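Beta-galactosidase (Geobacillus stearothermophilus, PDB 4OIF) probably hydrolyses terminal non-reducing beta-D-galactose residues in beta-D-galactosides, as a zinc-containing member of glycosyl hydrolase family 42. Local coordinates at residues 104-109 against 161-166; 279-284 against 311-316. All blocks are in the same frame, centred on the assembly; numbering follows the deposited sequence. Where two conformers were deposited one is given.

In the fold
Both contacts belong to the glycosyl hydrolase 42 catalytic domain, a TIM-type barrel, and follow one another along the chain: contact 1 is complete before contact 2 begins. Their centres lie 29 Å apart and their nearest atoms about 13 Å apart, so they do not touch. Contact 1, 25 Å from the centre of the chain, joins two loops at the zinc ion. Contact 2, about 9 Å from that centre, joins 279-281, next to a barrel strand, to 313-316 beyond the body of helix 296-312, away from the annotated sites. The predicted proton donor, Glu-158, comes shortly before 161-166 in sequence, and the predicted nucleophile, Glu-322, ends strand 319-322, beside strand 282-284.

Contact 1 of 2, residues 104-109 against 161-166; sequences VLRVNA and GECHCN. With ZN (zinc ion), chain D.
Ala-109 CA sits over one face of the His-164 ring, a CH-pi contact 3.6 Å from the ring centroid and offset toward the rim, while Val-107 O lies at the ring's edge, in its plane. The other flat group, the Arg-106 guanidinium, lays one face on the backbone of 161-162, with Glu-162 N above its centre and NH2 3.4 Å from Gly-161 C. An extended chain from CG to NE carries it there, and Gly-160 O takes a hydrogen bond from NH2. Truncation to an alanine here would probably uncover the Gly-161 to Glu-162 backbone and leave Gly-160 O without this donor. His-164 ND1 bonds Ser-208 OG, whereas NE2 makes a weak bond to Glu-162 OE2, which also accepts from Trp-224 NE1; the ring is thus held from two sides. Between the flat groups the backbones meet: His-164 N donates to Val-107 O at 2.8 Å, and Val-107 N points almost straight at Cys-163 SG, 3.3 Å away (171°). With SG anti to its backbone N (chi1 -178°), Cys-163 also reaches the zinc at 2.4 Å. Such an N-H...S bond probably tempers the charge on the thiolate. Val-107 CG2 packs on Cys-165 CB at 3.4 Å. Cys-165, the N-cap of helix 166-179, binds the same metal through SG; Cys-123 and Cys-168 complete a four-cysteine zinc site.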
loop_
_atom_site.group_PDB
_atom_site.type_symbol
_atom_site.label_atom_id
_atom_site.label_comp_id
_atom_site.label_asym_id
_atom_site.label_seq_id
_atom_site.Cartn_x
_atom_site.Cartn_y
_atom_site.Cartn_z
ATOM N N VAL A 104 23.788 21.306 -0.398
ATOM C CA VAL A 104 22.957 21.364 -1.595
ATOM C C VAL A 104 22.032 20.163 -1.679
ATOM O O VAL A 104 21.161 20.108 -2.542
ATOM C CB VAL A 104 23.804 21.424 -2.885
ATOM C CG1 VAL A 104 24.760 22.612 -2.851
ATOM C CG2 VAL A 104 24.549 20.105 -3.088
ATOM N N LEU A 105 22.235 19.195 -0.796
ATOM C CA LEU A 105 21.386 18.011 -0.750
ATOM C C LEU A 105 20.134 18.318 0.060
ATOM O O LEU A 105 20.214 19.005 1.066
ATOM C CB LEU A 105 22.146 16.818 -0.156
ATOM C CG LEU A 105 23.311 16.301 -1.014
ATOM C CD1 LEU A 105 24.109 15.178 -0.345
ATOM C CD2 LEU A 105 22.818 15.843 -2.390
ATOM N N ARG A 106 18.984 17.816 -0.379
ATOM C CA ARG A 106 17.711 18.091 0.288
ATOM C C ARG A 106 17.505 17.368 1.615
ATOM O O ARG A 106 18.014 16.272 1.850
ATOM C CB ARG A 106 16.541 17.725 -0.625
ATOM C CG ARG A 106 16.328 18.654 -1.796
ATOM C CD ARG A 106 15.180 18.152 -2.676
ATOM N NE ARG A 106 14.750 19.163 -3.645
ATOM C CZ ARG A 106 13.821 18.964 -4.576
ATOM N NH1 ARG A 106 13.225 17.779 -4.682
ATOM N NH2 ARG A 106 13.489 19.951 -5.406
ATOM N N VAL A 107 16.738 18.006 2.480
ATOM C CA VAL A 107 16.183 17.354 3.645
ATOM C C VAL A 107 14.703 17.160 3.356
ATOM O O VAL A 107 14.004 18.150 3.094
ATOM C CB VAL A 107 16.386 18.199 4.915
ATOM C CG1 VAL A 107 15.695 17.562 6.085
ATOM C CG2 VAL A 107 17.866 18.380 5.196
ATOM N N ASN A 108 14.213 15.916 3.373
ATOM C CA ASN A 108 12.812 15.706 3.002
ATOM C C ASN A 108 11.872 16.142 4.112
ATOM O O ASN A 108 12.310 16.728 5.108
ATOM C CB ASN A 108 12.528 14.255 2.606
ATOM C CG ASN A 108 12.750 13.266 3.732
ATOM O OD1 ASN A 108 12.900 13.627 4.896
ATOM N ND2 ASN A 108 12.769 11.990 3.378
ATOM N N ALA A 109 10.582 15.872 3.932
ATOM C CA ALA A 109 9.574 16.323 4.887
ATOM C C ALA A 109 9.769 15.658 6.245
ATOM O O ALA A 109 9.556 16.290 7.287
ATOM C CB ALA A 109 8.180 16.050 4.355
ATOM N N GLY A 161 9.669 19.756 -6.335
ATOM C CA GLY A 161 10.143 19.215 -5.077
ATOM C C GLY A 161 10.380 20.299 -4.042
ATOM O O GLY A 161 10.335 21.499 -4.340
ATOM N N GLU A 162 10.648 19.879 -2.815
ATOM C CA GLU A 162 10.864 20.840 -1.750
ATOM C C GLU A 162 12.014 20.412 -0.858
ATOM O O GLU A 162 12.517 19.291 -0.957
ATOM C CB GLU A 162 9.581 21.019 -0.940
ATOM C CG GLU A 162 8.891 19.715 -0.568
ATOM C CD GLU A 162 7.468 19.936 -0.075
ATOM O OE1 GLU A 162 6.606 20.340 -0.890
ATOM O OE2 GLU A 162 7.213 19.706 1.128
ATOM N N CYS A 163 12.451 21.327 -0.007
ATOM C CA CYS A 163 13.492 21.028 0.957
ATOM C C CYS A 163 13.108 21.612 2.313
ATOM O O CYS A 163 12.516 22.688 2.386
ATOM C CB CYS A 163 14.850 21.565 0.491
ATOM S SG CYS A 163 16.197 21.158 1.622
ATOM N N HIS A 164 13.449 20.882 3.375
ATOM C CA HIS A 164 13.032 21.210 4.729
ATOM C C HIS A 164 14.213 21.404 5.668
ATOM O O HIS A 164 14.046 21.375 6.882
ATOM C CB HIS A 164 12.137 20.109 5.292
ATOM C CG HIS A 164 10.885 19.883 4.511
ATOM N ND1 HIS A 164 9.661 20.373 4.915
ATOM C CD2 HIS A 164 10.661 19.201 3.365
ATOM C CE1 HIS A 164 8.739 20.015 4.041
ATOM N NE2 HIS A 164 9.319 19.297 3.094
ATOM N N CYS A 165 15.404 21.581 5.109
ATOM C CA CYS A 165 16.594 21.794 5.920
ATOM C C CYS A 165 16.477 23.090 6.716
ATOM O O CYS A 165 15.531 23.863 6.519
ATOM C CB CYS A 165 17.846 21.816 5.040
ATOM S SG CYS A 165 18.092 23.308 4.093
ATOM N N ASN A 166 17.443 23.337 7.602
ATOM C CA ASN A 166 17.329 24.493 8.487
ATOM C C ASN A 166 17.473 25.817 7.725
ATOM O O ASN A 166 16.892 26.837 8.142
ATOM C CB ASN A 166 18.343 24.395 9.626
ATOM C CG ASN A 166 18.011 23.270 10.611
ATOM O OD1 ASN A 166 16.844 22.909 10.804
ATOM N ND2 ASN A 166 19.042 22.716 11.241
HETATM ZN ZN ZN D . 16.974 23.423 1.997
#

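Contact 2 of 2, residues 279-284 against 311-316; sequences DVISWD and RSLKQQ
Ile-281 and Lys-314 bury the most surface here, the isoleucine's CG1-CD1 arm aslant over the lysine's CG and CD. Ile-281 CD1 lies 3.6 Å from Lys-314 CD, and CG1 rests against the same aliphatic stem, so the lysine contributes its methylenes as a greasy surface. Ile-281 CG1 also approaches Leu-313 CB, at 4.1 Å, which extends the apolar patch by one residue. The lysine bends about CG-CD (chi3 71°), bringing CE to 3.5 Å from Asp-279 O, and again about CD-CE (chi4 78°), turning the ammonium toward the carbonyls of Ala-275 and Leu-278, to which NZ hydrogen-bonds. The Asp-279 carboxylate is engaged elsewhere, by Arg-244 and the backbone N of Ile-252; its OD1 stays 6.4 Å from Lys-314 NZ, so no salt bridge forms between the two.

The polar half of the contact belongs to Gln-316. Its chain runs extended beyond CG and delivers NE2 to Asp-279 O at 2.9 Å, in the carbonyl plane and on a lone pair; the oxygen also lies within 4° of the amide plane. NE2 gives a second hydrogen bond to a water at 2.8 Å, and that water accepts from Ile-281 N as well. The amide therefore grips the 279-281 backbone twice, once directly and once through the water, which should fix its rotation.

Strand 282-284, helix 296-312 and strand 319-322 form a beta-alpha-beta unit, with the strands parallel and adjacent. The contact ties 279-281, beside the first strand, to 313-316, between helix body and second strand, within the repeating beta-alpha architecture of a TIM barrel.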
loop_
_atom_site.group_PDB
_atom_site.type_symbol
_atom_site.label_atom_id
_atom_site.label_comp_id
_atom_site.label_asym_id
_atom_site.label_seq_id
_atom_site.Cartn_x
_atom_site.Cartn_y
_atom_site.Cartn_z
ATOM N N ASP A 279 9.442 34.088 -20.570
ATOM C CA ASP A 279 9.145 34.767 -21.831
ATOM C C ASP A 279 8.125 33.943 -22.601
ATOM O O ASP A 279 7.250 34.484 -23.271
ATOM C CB ASP A 279 10.413 34.970 -22.677
ATOM C CG ASP A 279 11.423 35.877 -22.004
ATOM O OD1 ASP A 279 10.997 36.787 -21.253
ATOM O OD2 ASP A 279 12.642 35.681 -22.222
ATOM N N VAL A 280 8.247 32.626 -22.484
ATOM C CA VAL A 280 7.398 31.715 -23.229
ATOM C C VAL A 280 7.156 30.447 -22.398
ATOM O O VAL A 280 8.036 29.991 -21.658
ATOM C CB VAL A 280 8.021 31.384 -24.634
ATOM C CG1 VAL A 280 9.425 30.847 -24.487
ATOM C CG2 VAL A 280 7.137 30.427 -25.435
ATOM N N ILE A 281 5.933 29.925 -22.483
ATOM C CA ILE A 281 5.547 28.714 -21.776
ATOM C C ILE A 281 5.866 27.499 -22.625
ATOM O O ILE A 281 5.632 27.492 -23.836
ATOM C CB ILE A 281 4.042 28.690 -21.427
ATOM C CG1 ILE A 281 3.655 29.921 -20.606
ATOM C CG2 ILE A 281 3.691 27.399 -20.693
ATOM C CD1 ILE A 281 4.539 30.154 -19.383
ATOM N N SER A 282 6.412 26.474 -21.992
ATOM C CA SER A 282 6.717 25.246 -22.701
ATOM C C SER A 282 6.413 24.084 -21.796
ATOM O O SER A 282 6.491 24.234 -20.580
ATOM C CB SER A 282 8.182 25.205 -23.156
ATOM O OG SER A 282 9.031 24.884 -22.079
ATOM N N TRP A 283 6.052 22.933 -22.364
ATOM C CA TRP A 283 5.768 21.795 -21.483
ATOM C C TRP A 283 5.976 20.399 -22.078
ATOM O O TRP A 283 6.234 20.238 -23.268
ATOM C CB TRP A 283 4.343 21.913 -20.923
ATOM C CG TRP A 283 3.206 21.504 -21.827
ATOM C CD1 TRP A 283 2.737 22.172 -22.932
ATOM C CD2 TRP A 283 2.347 20.368 -21.655
ATOM N NE1 TRP A 283 1.653 21.502 -23.465
ATOM C CE2 TRP A 283 1.396 20.395 -22.698
ATOM C CE3 TRP A 283 2.294 19.331 -20.722
ATOM C CZ2 TRP A 283 0.416 19.420 -22.836
ATOM C CZ3 TRP A 283 1.318 18.360 -20.864
ATOM C CH2 TRP A 283 0.393 18.412 -21.911
ATOM N N ASP A 284 5.882 19.399 -21.206
ATOM C CA ASP A 284 6.247 18.027 -21.531
ATOM C C ASP A 284 5.054 17.100 -21.469
ATOM O O ASP A 284 4.518 16.847 -20.393
ATOM C CB ASP A 284 7.322 17.528 -20.572
ATOM C CG ASP A 284 8.463 18.493 -20.443
ATOM O OD1 ASP A 284 8.690 19.268 -21.400
ATOM O OD2 ASP A 284 9.130 18.473 -19.388
ATOM N N ARG A 311 -1.414 27.311 -23.018
ATOM C CA ARG A 311 -1.458 28.379 -24.000
ATOM C C ARG A 311 -1.978 29.623 -23.306
ATOM O O ARG A 311 -1.364 30.684 -23.376
ATOM C CB ARG A 311 -2.346 28.020 -25.196
ATOM C CG ARG A 311 -2.302 29.044 -26.343
ATOM C CD ARG A 311 -3.508 28.901 -27.240
ATOM N NE ARG A 311 -4.733 29.027 -26.461
ATOM C CZ ARG A 311 -5.556 28.027 -26.173
ATOM N NH1 ARG A 311 -5.298 26.798 -26.615
ATOM N NH2 ARG A 311 -6.636 28.262 -25.439
ATOM N N SER A 312 -3.090 29.475 -22.593
ATOM C CA SER A 312 -3.741 30.638 -22.007
ATOM C C SER A 312 -2.928 31.376 -20.933
ATOM O O SER A 312 -3.191 32.546 -20.683
ATOM C CB SER A 312 -5.099 30.234 -21.434
ATOM O OG SER A 312 -5.965 29.791 -22.466
ATOM N N LEU A 313 -1.955 30.717 -20.303
ATOM C CA LEU A 313 -1.141 31.374 -19.262
ATOM C C LEU A 313 -0.564 32.723 -19.679
ATOM O O LEU A 313 -0.550 33.680 -18.899
ATOM C CB LEU A 313 0.001 30.470 -18.826
ATOM C CG LEU A 313 -0.499 29.367 -17.905
ATOM C CD1 LEU A 313 0.594 28.351 -17.652
ATOM C CD2 LEU A 313 -1.019 29.975 -16.595
ATOM N N LYS A 314 -0.086 32.800 -20.912
ATOM C CA LYS A 314 0.479 34.042 -21.400
ATOM C C LYS A 314 -0.186 34.479 -22.700
ATOM O O LYS A 314 0.322 35.362 -23.393
ATOM C CB LYS A 314 1.989 33.906 -21.581
ATOM C CG LYS A 314 2.734 33.606 -20.286
ATOM C CD LYS A 314 4.243 33.570 -20.503
ATOM C CE LYS A 314 4.798 34.966 -20.759
ATOM N NZ LYS A 314 4.922 35.712 -19.481
ATOM N N GLN A 315 -1.319 33.851 -23.010
ATOM C CA GLN A 315 -2.185 34.258 -24.117
ATOM C C GLN A 315 -1.384 34.491 -25.399
ATOM O O GLN A 315 -1.521 35.522 -26.070
ATOM C CB GLN A 315 -2.977 35.513 -23.724
ATOM C CG GLN A 315 -4.083 35.259 -22.690
ATOM C CD GLN A 315 -5.363 34.667 -23.302
ATOM O OE1 GLN A 315 -6.276 35.396 -23.707
ATOM N NE2 GLN A 315 -5.425 33.345 -23.369
ATOM N N GLN A 316 -0.534 33.519 -25.710
ATOM C CA GLN A 316 0.351 33.565 -26.866
ATOM C C GLN A 316 0.690 32.111 -27.224
ATOM O O GLN A 316 0.365 31.205 -26.460
ATOM C CB GLN A 316 1.609 34.378 -26.544
ATOM C CG GLN A 316 2.462 33.715 -25.477
ATOM C CD GLN A 316 3.757 34.447 -25.171
ATOM O OE1 GLN A 316 3.954 35.603 -25.561
ATOM N NE2 GLN A 316 4.650 33.773 -24.452
HETATM O O HOH W 1 3.769 31.187 -23.948
#